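6-carboxyhexanoate--CoA ligase (PDB 5TVA) is a ligase of the pimeloyl-CoA synthase (BioW) family, a single-chain enzyme with coenzyme A and adenosine monophosphate bound. Local coordinates at residues S18-R22 with E35-P40; V134-D140 with L231-L237. One frame throughout, in Å; residues are numbered along the deposited sequence.

How the contacts relate
Contact 1 (18-22 with 35-40) lies toward the outside of the molecule, its centre about 16 Å from the centre of the chain; that of contact 2 (134-140 with 231-237) is about 11 Å from it. Contact 1 is mostly buried, with Glu-35 exposed at its margin, and side chains carry it: a salt bridge, an apolar patch and a bridging water tie a helix to a strand. Contact 2 is partly buried and the backbone dominates, with parallel strand pairing and a helix carbonyl. Strand 15-25 of contact 1 also packs against contact 2, Glu-21 OE1 lying 2.8 Å from His-138 N, probably a hydrogen bond. Both touch coenzyme A; contact 2 also reaches adenosine monophosphate.

Contact 1 of 2, residues S18-R22 with E35-P40. With COA (coenzyme A), chain D.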
ATOM      1  N   SER A  18      -7.255 -12.466  -0.214  1.00 44.01           N
ATOM      2  CA  SER A  18      -6.656 -12.080  -1.483  1.00 41.34           C
ATOM      3  C   SER A  18      -7.408 -10.888  -2.054  1.00 38.76           C
ATOM      4  O   SER A  18      -8.592 -10.684  -1.771  1.00 38.31           O
ATOM      5  CB  SER A  18      -6.659 -13.243  -2.475  1.00 38.39           C
ATOM      6  OG  SER A  18      -5.922 -12.899  -3.636  1.00 37.22           O
ATOM      7  N   GLY A  19      -6.711 -10.116  -2.874  1.00 40.53           N
ATOM      8  CA  GLY A  19      -7.303  -8.940  -3.486  1.00 36.80           C
ATOM      9  C   GLY A  19      -6.315  -8.279  -4.425  1.00 39.49           C
ATOM     10  O   GLY A  19      -5.124  -8.194  -4.116  1.00 44.51           O
ATOM     11  N   ALA A  20      -6.788  -7.818  -5.577  1.00 33.81           N
ATOM     12  CA  ALA A  20      -5.894  -7.296  -6.599  1.00 37.57           C
ATOM     13  C   ALA A  20      -6.743  -6.546  -7.609  1.00 31.38           C
ATOM     14  O   ALA A  20      -7.944  -6.794  -7.731  1.00 30.98           O
ATOM     15  CB  ALA A  20      -5.099  -8.421  -7.296  1.00 29.72           C
ATOM     16  N   GLU A  21      -6.097  -5.656  -8.350  1.00 30.27           N
ATOM     17  CA  GLU A  21      -6.746  -4.890  -9.398  1.00 33.54           C
ATOM     18  C   GLU A  21      -5.838  -4.834 -10.616  1.00 33.11           C
ATOM     19  O   GLU A  21      -4.610  -4.735 -10.483  1.00 35.77           O
ATOM     20  CB  GLU A  21      -7.091  -3.464  -8.924  1.00 32.58           C
ATOM     21  CG  GLU A  21      -7.696  -2.570 -10.007  1.00 30.87           C
ATOM     22  CD  GLU A  21      -8.318  -1.291  -9.425  1.00 39.20           C
ATOM     23  OE1 GLU A  21      -8.241  -1.093  -8.194  1.00 32.86           O
ATOM     24  OE2 GLU A  21      -8.915  -0.509 -10.201  1.00 33.75           O
ATOM     25  N   ARG A  22      -6.450  -4.934 -11.797  1.00 29.84           N
ATOM     26  CA  ARG A  22      -5.784  -4.729 -13.075  1.00 31.77           C
ATOM     27  C   ARG A  22      -6.602  -3.750 -13.912  1.00 39.27           C
ATOM     28  O   ARG A  22      -7.834  -3.804 -13.919  1.00 36.68           O
ATOM     29  CB  ARG A  22      -5.628  -6.056 -13.842  1.00 34.51           C
ATOM     30  CG  ARG A  22      -4.871  -7.120 -13.057  1.00 34.17           C
ATOM     31  CD  ARG A  22      -3.361  -6.914 -13.125  1.00 35.31           C
ATOM     32  NE  ARG A  22      -2.664  -7.974 -12.377  1.00 36.61           N
ATOM     33  CZ  ARG A  22      -2.361  -7.901 -11.083  1.00 34.49           C
ATOM     34  NH1 ARG A  22      -2.653  -6.801 -10.385  1.00 33.45           N
ATOM     35  NH2 ARG A  22      -1.741  -8.912 -10.490  1.00 33.72           N
ATOM     36  N   GLU A  35      -6.155 -14.209 -14.602  1.00 33.52           N
ATOM     37  CA  GLU A  35      -5.086 -14.079 -13.610  1.00 32.31           C
ATOM     38  C   GLU A  35      -5.659 -13.906 -12.211  1.00 36.28           C
ATOM     39  O   GLU A  35      -5.255 -14.610 -11.281  1.00 36.08           O
ATOM     40  CB  GLU A  35      -4.155 -12.914 -13.954  1.00 37.92           C
ATOM     41  CG  GLU A  35      -2.933 -12.830 -13.033  1.00 40.27           C
ATOM     42  CD  GLU A  35      -2.337 -11.423 -12.906  1.00 40.30           C
ATOM     43  OE1 GLU A  35      -2.711 -10.513 -13.675  1.00 39.88           O
ATOM     44  OE2 GLU A  35      -1.467 -11.236 -12.031  1.00 42.92           O
ATOM     45  N   LEU A  36      -6.649 -13.006 -12.047  1.00 32.16           N
ATOM     46  CA  LEU A  36      -7.147 -12.733 -10.703  1.00 33.71           C
ATOM     47  C   LEU A  36      -7.994 -13.887 -10.185  1.00 30.15           C
ATOM     48  O   LEU A  36      -8.012 -14.159  -8.979  1.00 30.51           O
ATOM     49  CB  LEU A  36      -7.953 -11.412 -10.684  1.00 31.17           C
ATOM     50  CG  LEU A  36      -7.170 -10.181 -11.145  1.00 35.46           C
ATOM     51  CD1 LEU A  36      -7.876  -8.874 -10.807  1.00 39.74           C
ATOM     52  CD2 LEU A  36      -5.752 -10.199 -10.562  1.00 38.64           C
ATOM     53  N   LEU A  37      -8.756 -14.536 -11.064  1.00 30.85           N
ATOM     54  CA  LEU A  37      -9.498 -15.719 -10.644  1.00 34.58           C
ATOM     55  C   LEU A  37      -8.556 -16.795 -10.101  1.00 36.73           C
ATOM     56  O   LEU A  37      -8.893 -17.520  -9.152  1.00 35.23           O
ATOM     57  CB  LEU A  37     -10.308 -16.261 -11.821  1.00 34.29           C
ATOM     58  CG  LEU A  37     -11.036 -17.574 -11.537  1.00 33.71           C
ATOM     59  CD1 LEU A  37     -12.117 -17.428 -10.471  1.00 30.48           C
ATOM     60  CD2 LEU A  37     -11.573 -18.190 -12.839  1.00 36.42           C
ATOM     61  N   ASN A  38      -7.363 -16.889 -10.665  1.00 34.40           N
ATOM     62  CA  ASN A  38      -6.400 -17.907 -10.255  1.00 37.07           C
ATOM     63  C   ASN A  38      -5.568 -17.470  -9.063  1.00 43.79           C
ATOM     64  O   ASN A  38      -4.782 -18.278  -8.563  1.00 38.98           O
ATOM     65  CB  ASN A  38      -5.468 -18.247 -11.429  1.00 35.89           C
ATOM     66  CG  ASN A  38      -4.659 -19.529 -11.189  1.00 42.08           C
ATOM     67  OD1 ASN A  38      -5.225 -20.594 -10.999  1.00 40.78           O
ATOM     68  ND2 ASN A  38      -3.347 -19.413 -11.163  1.00 37.87           N
ATOM     69  N   ARG A  39      -5.732 -16.212  -8.593  1.00 41.41           N
ATOM     70  CA  ARG A  39      -4.784 -15.660  -7.620  1.00 43.44           C
ATOM     71  C   ARG A  39      -4.846 -16.332  -6.253  1.00 43.25           C
ATOM     72  O   ARG A  39      -3.785 -16.712  -5.733  1.00 44.19           O
ATOM     73  CB  ARG A  39      -4.972 -14.139  -7.497  1.00 41.61           C
ATOM     74  CG  ARG A  39      -3.949 -13.460  -6.540  1.00 40.18           C
ATOM     75  CD  ARG A  39      -4.074 -11.922  -6.545  1.00 42.65           C
ATOM     76  NE  ARG A  39      -3.158 -11.239  -5.622  1.00 41.29           N
ATOM     77  CZ  ARG A  39      -1.935 -10.826  -5.962  1.00 45.74           C
ATOM     78  NH1 ARG A  39      -1.473 -11.057  -7.187  1.00 38.77           N
ATOM     79  NH2 ARG A  39      -1.166 -10.190  -5.084  1.00 42.23           N
ATOM     80  N   PRO A  40      -5.987 -16.449  -5.582  1.00 42.42           N
ATOM     81  CA  PRO A  40      -5.960 -17.107  -4.270  1.00 49.22           C
ATOM     82  C   PRO A  40      -5.933 -18.629  -4.379  1.00 50.85           C
ATOM     83  O   PRO A  40      -6.506 -19.222  -5.291  1.00 50.60           O
ATOM     84  CB  PRO A  40      -7.251 -16.628  -3.596  1.00 39.34           C
ATOM     85  CG  PRO A  40      -8.159 -16.299  -4.717  1.00 39.49           C
ATOM     86  CD  PRO A  40      -7.316 -15.883  -5.895  1.00 39.07           C
TER
HETATM   87  N1A COA D 302      -8.734  -5.932   2.942  1.00 47.84           N
HETATM   88  C2A COA D 302      -9.774  -6.331   3.689  1.00 47.13           C
HETATM   89  N3A COA D 302     -11.017  -6.285   3.229  1.00 52.55           N
HETATM   90  C4A COA D 302     -11.273  -5.805   1.996  1.00 53.84           C
HETATM   91  C5A COA D 302     -10.218  -5.376   1.187  1.00 50.56           C
HETATM   92  C6A COA D 302      -8.908  -5.464   1.722  1.00 45.52           C
HETATM   93  N6A COA D 302      -7.734  -4.993   0.879  1.00 43.92           N
HETATM   94  N7A COA D 302     -10.718  -4.967   0.019  1.00 48.49           N
HETATM   95  C8A COA D 302     -12.028  -5.117   0.067  1.00 52.15           C
HETATM   96  N9A COA D 302     -12.373  -5.652   1.240  1.00 53.69           N
HETATM   97  C1B COA D 302     -13.818  -5.834   1.567  1.00 53.30           C
HETATM   98  C2B COA D 302     -14.371  -6.225   2.639  1.00 55.28           C
HETATM   99  O2B COA D 302     -13.804  -5.664   3.867  1.00 61.09           O
HETATM  100  C3B COA D 302     -15.741  -5.326   2.288  1.00 58.58           C
HETATM  101  O3B COA D 302     -15.354  -3.935   2.443  1.00 53.70           O
HETATM  102  P3B COA D 302     -15.801  -2.835   3.633  1.00 61.90           P
HETATM  103  O7A COA D 302     -16.088  -1.548   2.923  1.00 52.62           O
HETATM  104  O8A COA D 302     -16.996  -3.271   4.425  1.00 66.21           O
HETATM  105  O9A COA D 302     -14.668  -2.590   4.595  1.00 57.00           O
HETATM  106  C4B COA D 302     -16.024  -5.621   1.051  1.00 55.90           C
HETATM  107  O4B COA D 302     -14.778  -6.380   0.486  1.00 50.90           O
HETATM  108  C5B COA D 302     -16.344  -4.373   0.096  1.00 48.50           C
HETATM  109  O5B COA D 302     -15.174  -3.749  -0.312  1.00 52.43           O
HETATM  110  P1A COA D 302     -14.944  -3.029  -1.805  1.00 56.90           P
HETATM  111  O1A COA D 302     -14.517  -1.570  -1.593  1.00 52.73           O
HETATM  112  O2A COA D 302     -16.162  -3.103  -2.695  1.00 54.62           O
HETATM  113  O3A COA D 302     -13.675  -3.795  -2.524  1.00 55.38           O
HETATM  114  P2A COA D 302     -13.343  -3.902  -4.172  1.00 55.22           P
HETATM  115  O4A COA D 302     -14.218  -5.042  -4.710  1.00 45.84           O
HETATM  116  O5A COA D 302     -13.763  -2.623  -4.912  1.00 56.07           O
HETATM  117  O6A COA D 302     -11.698  -4.249  -4.332  1.00 61.05           O
HETATM  118  CBP COA D 302      -9.179  -4.198  -3.763  1.00 58.05           C
HETATM  119  CCP COA D 302     -10.654  -3.585  -3.550  1.00 58.51           C
HETATM  120  CDP COA D 302      -9.087  -5.583  -3.069  1.00 46.70           C
HETATM  121  CEP COA D 302      -8.976  -4.520  -5.259  1.00 45.01           C
HETATM  122  CAP COA D 302      -8.041  -3.179  -3.201  1.00 48.32           C
HETATM  123  OAP COA D 302      -7.609  -3.499  -1.932  1.00 49.13           O
HETATM  124  C9P COA D 302      -6.744  -3.075  -4.052  1.00 50.56           C
HETATM  125  O9P COA D 302      -6.619  -2.238  -4.920  1.00 56.64           O
HETATM  126  N8P COA D 302      -5.626  -3.985  -3.815  1.00 57.09           N
HETATM  127  C7P COA D 302      -4.375  -3.924  -4.638  1.00 52.76           C
HETATM  128  C6P COA D 302      -3.144  -3.573  -3.815  1.00 54.34           C
HETATM  129  C5P COA D 302      -2.777  -4.606  -2.691  1.00 61.21           C
HETATM  130  O5P COA D 302      -3.582  -5.016  -1.945  1.00 60.99           O
HETATM  131  N4P COA D 302      -1.361  -5.041  -2.580  1.00 56.68           N
HETATM  132  C3P COA D 302      -0.978  -6.061  -1.520  1.00 68.73           C
HETATM  133  C2P COA D 302       0.547  -6.049  -1.369  1.00 65.73           C
HETATM  134  S1P COA D 302       0.977  -4.307  -1.067  1.00 65.91           S
HETATM  135  O   HOH W   1      -3.668 -10.666  -2.492  1.00 46.83           O
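Arg-22 and Glu-35 meet with their side chains at about a right angle, guanidinium and carboxylate planes turned 46° apart. The arginine grips side-on with two nitrogens: NE gives a bond to Glu-35 OE1 (2.9 Å), and NH2 a straighter one to Glu-35 OE2 (2.8 Å, 167°), which it meets from above the carboxylate plane. The bend at chi2 of Arg-22 (-80°) folds the guanidinium back along its own strand, where NH1 reaches Glu-21 O at 2.8 Å; three bonds thus fix its rotation. Leu-36 CD2 sits over one face of this guanidinium and also packs on Ala-20 CB, 3.8 Å away. Arg-39 reaches, extended from CG to NE, toward the strand, with Ala-20 CB over one face of its guanidinium and 3.7 Å from Arg-39 CD; its CG and CD lie beside Ser-18 OG. Water 1, in the plane of the Arg-39 guanidinium, accepts from Arg-39 NE (3.2 Å) and Gly-19 N (3.1 Å), while Asp-162 takes NH2 in a salt bridge. Pro-40 CB packs against Ser-18 CB at the start of the strand segment. Glu-21 points away from the helix, its carboxylate hydrogen-bonded to His-138 N and Ser-5 OG. Helix 29-37 and the turn after it therefore cover one face of the antiparallel sheet 15-25, 3-12 and 45-52, touching Met-8 and Met-46, while coenzyme A lies against the other face at Gly-19.

Contact 2 of 2, residues V134-D140 with L231-L237; sequences VRTIHFD and LTQKVVL. With COA (coenzyme A), chain D.
Ile-137 N donates to Leu-231 O across 3.1 Å, an almost straight bond (173°) that joins the loop before strand 139-141 to the C-terminal part of helix 224-233. Two further backbone bonds follow: Val-236 N to His-138 O (3.1 Å) and Asp-140 N to Val-236 O (3.2 Å). They zip the segments into parallel strands, Phe-139 beside Val-236 and Asp-140 beside Leu-237. The CA-H groups of Val-235, Phe-139 and Leu-237 add contacts to carbonyl oxygens. Between helix and strand the carbonyls of Ile-137, Leu-231 and Lys-234 converge on Lys-169 NZ, which hydrogen-bonds to all three, weakly to Leu-231; its positive charge probably eases the approach of these acceptors. Farther out, Ile-137 lays its CD1 over the centre of the His-138 ring. A chi1 of 62° swings its CG1 branch toward the helix, where Ile-137 CD1 touches Thr-232 O at 3.4 Å, and leaves CG2 against coenzyme A. His-138 CB packs on Val-235 CG2. Thr-232 CG2 meets Val-134 CG1 (3.7 Å), and Leu-231 CD2 abuts Thr-136 OG1, which is itself hydrogen-bonded to Asn-170 and Tyr-217. Arg-135 turns away from the helix to put one guanidinium face beside the coenzyme A adenine; NE is hydrogen-bonded to Arg-113 O, and the group lies close to the phosphates, though the fit at NH2 is doubtful in the model. The edge of Phe-139 meets coenzyme A, CZ lying 3.6 Å from C6P. Thr-136 N is hydrogen-bonded to adenosine monophosphate N1. The backbone bonds thus fix the loop to helix and sheet, while Arg-135, Thr-136, Ile-137 and Phe-139 line the coenzyme A pocket and Val-134, Arg-135 and Thr-136 that of adenosine monophosphate.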
ATOM      1  N   VAL A 134      -8.976   3.807   5.027  1.00 37.09           N
ATOM      2  CA  VAL A 134      -9.168   4.166   3.627  1.00 38.54           C
ATOM      3  C   VAL A 134      -8.315   3.227   2.774  1.00 34.83           C
ATOM      4  O   VAL A 134      -7.202   2.857   3.160  1.00 37.00           O
ATOM      5  CB  VAL A 134      -8.818   5.653   3.408  1.00 35.95           C
ATOM      6  CG1 VAL A 134      -8.991   6.050   1.966  1.00 32.94           C
ATOM      7  CG2 VAL A 134      -9.724   6.496   4.280  1.00 46.27           C
ATOM      8  N   ARG A 135      -8.849   2.827   1.628  1.00 34.41           N
ATOM      9  CA  ARG A 135      -8.195   1.895   0.726  1.00 40.64           C
ATOM     10  C   ARG A 135      -7.775   2.634  -0.528  1.00 37.77           C
ATOM     11  O   ARG A 135      -8.611   3.273  -1.174  1.00 35.34           O
ATOM     12  CB  ARG A 135      -9.123   0.741   0.341  1.00 41.39           C
ATOM     13  CG  ARG A 135      -8.998  -0.529   1.152  1.00 42.30           C
ATOM     14  CD  ARG A 135     -10.085  -1.514   0.704  1.00 46.28           C
ATOM     15  NE  ARG A 135     -10.984  -1.835   1.803  1.00 54.55           N
ATOM     16  CZ  ARG A 135     -12.292  -1.598   1.842  1.00 55.80           C
ATOM     17  NH1 ARG A 135     -12.937  -1.043   0.821  1.00 51.97           N
ATOM     18  NH2 ARG A 135     -12.962  -1.937   2.930  1.00 58.33           N
ATOM     19  N   THR A 136      -6.488   2.540  -0.872  1.00 35.38           N
ATOM     20  CA  THR A 136      -6.027   3.003  -2.176  1.00 36.14           C
ATOM     21  C   THR A 136      -6.444   1.992  -3.234  1.00 34.81           C
ATOM     22  O   THR A 136      -6.184   0.794  -3.077  1.00 35.87           O
ATOM     23  CB  THR A 136      -4.504   3.153  -2.178  1.00 32.57           C
ATOM     24  OG1 THR A 136      -4.089   4.057  -1.149  1.00 30.94           O
ATOM     25  CG2 THR A 136      -4.003   3.630  -3.530  1.00 32.72           C
ATOM     26  N   ILE A 137      -7.103   2.461  -4.304  1.00 32.66           N
ATOM     27  CA  ILE A 137      -7.584   1.600  -5.389  1.00 30.54           C
ATOM     28  C   ILE A 137      -7.399   2.338  -6.706  1.00 34.27           C
ATOM     29  O   ILE A 137      -6.896   3.465  -6.745  1.00 32.63           O
ATOM     30  CB  ILE A 137      -9.060   1.153  -5.220  1.00 34.02           C
ATOM     31  CG1 ILE A 137     -10.038   2.333  -5.219  1.00 34.65           C
ATOM     32  CG2 ILE A 137      -9.265   0.283  -3.935  1.00 30.72           C
ATOM     33  CD1 ILE A 137     -11.476   1.878  -5.512  1.00 30.63           C
ATOM     34  N   HIS A 138      -7.787   1.676  -7.800  1.00 35.97           N
ATOM     35  CA  HIS A 138      -7.819   2.295  -9.131  1.00 40.64           C
ATOM     36  C   HIS A 138      -6.433   2.768  -9.557  1.00 38.76           C
ATOM     37  O   HIS A 138      -6.248   3.891 -10.041  1.00 37.31           O
ATOM     38  CB  HIS A 138      -8.822   3.450  -9.192  1.00 32.96           C
ATOM     39  CG  HIS A 138     -10.250   3.014  -9.233  1.00 39.84           C
ATOM     40  ND1 HIS A 138     -10.635   1.739  -9.590  1.00 43.28           N
ATOM     41  CD2 HIS A 138     -11.394   3.695  -8.991  1.00 39.27           C
ATOM     42  CE1 HIS A 138     -11.952   1.649  -9.551  1.00 43.16           C
ATOM     43  NE2 HIS A 138     -12.437   2.825  -9.194  1.00 42.90           N
ATOM     44  N   PHE A 139      -5.454   1.894  -9.360  1.00 34.99           N
ATOM     45  CA  PHE A 139      -4.082   2.118  -9.790  1.00 34.12           C
ATOM     46  C   PHE A 139      -3.572   0.823 -10.404  1.00 34.57           C
ATOM     47  O   PHE A 139      -3.999  -0.265 -10.010  1.00 31.51           O
ATOM     48  CB  PHE A 139      -3.181   2.547  -8.611  1.00 29.63           C
ATOM     49  CG  PHE A 139      -2.974   1.471  -7.611  1.00 32.07           C
ATOM     50  CD1 PHE A 139      -1.915   0.539  -7.762  1.00 34.36           C
ATOM     51  CD2 PHE A 139      -3.833   1.339  -6.538  1.00 30.59           C
ATOM     52  CE1 PHE A 139      -1.739  -0.506  -6.857  1.00 27.18           C
ATOM     53  CE2 PHE A 139      -3.654   0.327  -5.620  1.00 34.27           C
ATOM     54  CZ  PHE A 139      -2.595  -0.623  -5.788  1.00 32.72           C
ATOM     55  N   ASP A 140      -2.659   0.947 -11.370  1.00 38.34           N
ATOM     56  CA  ASP A 140      -1.980  -0.211 -11.943  1.00 36.55           C
ATOM     57  C   ASP A 140      -0.741   0.268 -12.688  1.00 38.31           C
ATOM     58  O   ASP A 140      -0.652   1.439 -13.088  1.00 35.90           O
ATOM     59  CB  ASP A 140      -2.912  -1.002 -12.880  1.00 37.77           C
ATOM     60  CG  ASP A 140      -2.410  -2.439 -13.157  1.00 38.29           C
ATOM     61  OD1 ASP A 140      -1.420  -2.876 -12.524  1.00 32.60           O
ATOM     62  OD2 ASP A 140      -3.050  -3.137 -13.976  1.00 36.20           O
ATOM     63  N   LEU A 231      -7.215   9.004  -3.685  1.00 31.07           N
ATOM     64  CA  LEU A 231      -6.863   7.628  -3.353  1.00 35.98           C
ATOM     65  C   LEU A 231      -7.932   6.651  -3.824  1.00 40.95           C
ATOM     66  O   LEU A 231      -7.612   5.526  -4.227  1.00 34.71           O
ATOM     67  CB  LEU A 231      -6.644   7.480  -1.842  1.00 33.32           C
ATOM     68  CG  LEU A 231      -5.486   8.242  -1.199  1.00 35.76           C
ATOM     69  CD1 LEU A 231      -5.602   8.217   0.329  1.00 30.02           C
ATOM     70  CD2 LEU A 231      -4.167   7.649  -1.664  1.00 37.04           C
ATOM     71  N   THR A 232      -9.216   7.052  -3.762  1.00 35.66           N
ATOM     72  CA  THR A 232     -10.297   6.093  -3.902  1.00 31.14           C
ATOM     73  C   THR A 232     -11.039   6.176  -5.228  1.00 32.67           C
ATOM     74  O   THR A 232     -11.791   5.247  -5.546  1.00 35.07           O
ATOM     75  CB  THR A 232     -11.298   6.234  -2.739  1.00 39.29           C
ATOM     76  OG1 THR A 232     -11.979   7.516  -2.776  1.00 38.64           O
ATOM     77  CG2 THR A 232     -10.584   6.069  -1.417  1.00 34.87           C
ATOM     78  N   GLN A 233     -10.819   7.223  -6.026  1.00 30.21           N
ATOM     79  CA  GLN A 233     -11.601   7.430  -7.236  1.00 32.71           C
ATOM     80  C   GLN A 233     -10.751   7.708  -8.474  1.00 30.15           C
ATOM     81  O   GLN A 233     -11.123   7.298  -9.570  1.00 39.75           O
ATOM     82  CB  GLN A 233     -12.610   8.582  -7.028  1.00 29.45           C
ATOM     83  CG  GLN A 233     -13.630   8.306  -5.910  1.00 30.95           C
ATOM     84  CD  GLN A 233     -14.796   9.328  -5.824  1.00 34.90           C
ATOM     85  OE1 GLN A 233     -14.854  10.325  -6.558  1.00 33.03           O
ATOM     86  NE2 GLN A 233     -15.720   9.071  -4.910  1.00 33.94           N
ATOM     87  N   LYS A 234      -9.636   8.412  -8.357  1.00 28.46           N
ATOM     88  CA  LYS A 234      -8.906   8.755  -9.567  1.00 27.92           C
ATOM     89  C   LYS A 234      -8.182   7.520 -10.133  1.00 36.66           C
ATOM     90  O   LYS A 234      -7.680   6.674  -9.389  1.00 32.06           O
ATOM     91  CB  LYS A 234      -7.930   9.890  -9.276  1.00 34.33           C
ATOM     92  CG  LYS A 234      -7.237  10.431 -10.515  1.00 40.72           C
ATOM     93  CD  LYS A 234      -6.473  11.705 -10.210  1.00 46.12           C
ATOM     94  CE  LYS A 234      -5.484  12.026 -11.320  1.00 49.87           C
ATOM     95  NZ  LYS A 234      -6.138  12.131 -12.647  1.00 50.76           N
ATOM     96  N   VAL A 235      -8.168   7.397 -11.456  1.00 35.85           N
ATOM     97  CA  VAL A 235      -7.629   6.227 -12.139  1.00 36.40           C
ATOM     98  C   VAL A 235      -6.254   6.591 -12.677  1.00 39.71           C
ATOM     99  O   VAL A 235      -6.124   7.503 -13.508  1.00 40.02           O
ATOM    100  CB  VAL A 235      -8.564   5.740 -13.260  1.00 38.04           C
ATOM    101  CG1 VAL A 235      -7.933   4.569 -14.009  1.00 40.16           C
ATOM    102  CG2 VAL A 235      -9.902   5.310 -12.687  1.00 35.51           C
ATOM    103  N   VAL A 236      -5.228   5.899 -12.185  1.00 33.93           N
ATOM    104  CA  VAL A 236      -3.834   6.217 -12.477  1.00 35.42           C
ATOM    105  C   VAL A 236      -3.124   4.978 -13.003  1.00 38.13           C
ATOM    106  O   VAL A 236      -3.097   3.943 -12.330  1.00 35.15           O
ATOM    107  CB  VAL A 236      -3.107   6.748 -11.234  1.00 39.63           C
ATOM    108  CG1 VAL A 236      -1.642   6.960 -11.546  1.00 38.68           C
ATOM    109  CG2 VAL A 236      -3.751   8.028 -10.775  1.00 36.80           C
ATOM    110  N   LEU A 237      -2.546   5.086 -14.197  1.00 38.85           N
ATOM    111  CA  LEU A 237      -1.594   4.115 -14.714  1.00 39.32           C
ATOM    112  C   LEU A 237      -0.188   4.633 -14.459  1.00 42.89           C
ATOM    113  O   LEU A 237       0.100   5.802 -14.721  1.00 44.33           O
ATOM    114  CB  LEU A 237      -1.780   3.878 -16.212  1.00 38.76           C
ATOM    115  CG  LEU A 237      -3.142   3.385 -16.680  1.00 40.58           C
ATOM    116  CD1 LEU A 237      -3.096   3.180 -18.162  1.00 42.79           C
ATOM    117  CD2 LEU A 237      -3.519   2.094 -15.977  1.00 39.38           C
TER
HETATM  118  N1A COA D 302      -8.734  -5.932   2.942  1.00 47.84           N
HETATM  119  C2A COA D 302      -9.774  -6.331   3.689  1.00 47.13           C
HETATM  120  N3A COA D 302     -11.017  -6.285   3.229  1.00 52.55           N
HETATM  121  C4A COA D 302     -11.273  -5.805   1.996  1.00 53.84           C
HETATM  122  C5A COA D 302     -10.218  -5.376   1.187  1.00 50.56           C
HETATM  123  C6A COA D 302      -8.908  -5.464   1.722  1.00 45.52           C
HETATM  124  N6A COA D 302      -7.734  -4.993   0.879  1.00 43.92           N
HETATM  125  N7A COA D 302     -10.718  -4.967   0.019  1.00 48.49           N
HETATM  126  C8A COA D 302     -12.028  -5.117   0.067  1.00 52.15           C
HETATM  127  N9A COA D 302     -12.373  -5.652   1.240  1.00 53.69           N
HETATM  128  C1B COA D 302     -13.818  -5.834   1.567  1.00 53.30           C
HETATM  129  C2B COA D 302     -14.371  -6.225   2.639  1.00 55.28           C
HETATM  130  O2B COA D 302     -13.804  -5.664   3.867  1.00 61.09           O
HETATM  131  C3B COA D 302     -15.741  -5.326   2.288  1.00 58.58           C
HETATM  132  O3B COA D 302     -15.354  -3.935   2.443  1.00 53.70           O
HETATM  133  P3B COA D 302     -15.801  -2.835   3.633  1.00 61.90           P
HETATM  134  O7A COA D 302     -16.088  -1.548   2.923  1.00 52.62           O
HETATM  135  O8A COA D 302     -16.996  -3.271   4.425  1.00 66.21           O
HETATM  136  O9A COA D 302     -14.668  -2.590   4.595  1.00 57.00           O
HETATM  137  C4B COA D 302     -16.024  -5.621   1.051  1.00 55.90           C
HETATM  138  O4B COA D 302     -14.778  -6.380   0.486  1.00 50.90           O
HETATM  139  C5B COA D 302     -16.344  -4.373   0.096  1.00 48.50           C
HETATM  140  O5B COA D 302     -15.174  -3.749  -0.312  1.00 52.43           O
HETATM  141  P1A COA D 302     -14.944  -3.029  -1.805  1.00 56.90           P
HETATM  142  O1A COA D 302     -14.517  -1.570  -1.593  1.00 52.73           O
HETATM  143  O2A COA D 302     -16.162  -3.103  -2.695  1.00 54.62           O
HETATM  144  O3A COA D 302     -13.675  -3.795  -2.524  1.00 55.38           O
HETATM  145  P2A COA D 302     -13.343  -3.902  -4.172  1.00 55.22           P
HETATM  146  O4A COA D 302     -14.218  -5.042  -4.710  1.00 45.84           O
HETATM  147  O5A COA D 302     -13.763  -2.623  -4.912  1.00 56.07           O
HETATM  148  O6A COA D 302     -11.698  -4.249  -4.332  1.00 61.05           O
HETATM  149  CBP COA D 302      -9.179  -4.198  -3.763  1.00 58.05           C
HETATM  150  CCP COA D 302     -10.654  -3.585  -3.550  1.00 58.51           C
HETATM  151  CDP COA D 302      -9.087  -5.583  -3.069  1.00 46.70           C
HETATM  152  CEP COA D 302      -8.976  -4.520  -5.259  1.00 45.01           C
HETATM  153  CAP COA D 302      -8.041  -3.179  -3.201  1.00 48.32           C
HETATM  154  OAP COA D 302      -7.609  -3.499  -1.932  1.00 49.13           O
HETATM  155  C9P COA D 302      -6.744  -3.075  -4.052  1.00 50.56           C
HETATM  156  O9P COA D 302      -6.619  -2.238  -4.920  1.00 56.64           O
HETATM  157  N8P COA D 302      -5.626  -3.985  -3.815  1.00 57.09           N
HETATM  158  C7P COA D 302      -4.375  -3.924  -4.638  1.00 52.76           C
HETATM  159  C6P COA D 302      -3.144  -3.573  -3.815  1.00 54.34           C
HETATM  160  C5P COA D 302      -2.777  -4.606  -2.691  1.00 61.21           C
HETATM  161  O5P COA D 302      -3.582  -5.016  -1.945  1.00 60.99           O
HETATM  162  N4P COA D 302      -1.361  -5.041  -2.580  1.00 56.68           N
HETATM  163  C3P COA D 302      -0.978  -6.061  -1.520  1.00 68.73           C
HETATM  164  C2P COA D 302       0.547  -6.049  -1.369  1.00 65.73           C
HETATM  165  S1P COA D 302       0.977  -4.307  -1.067  1.00 65.91           S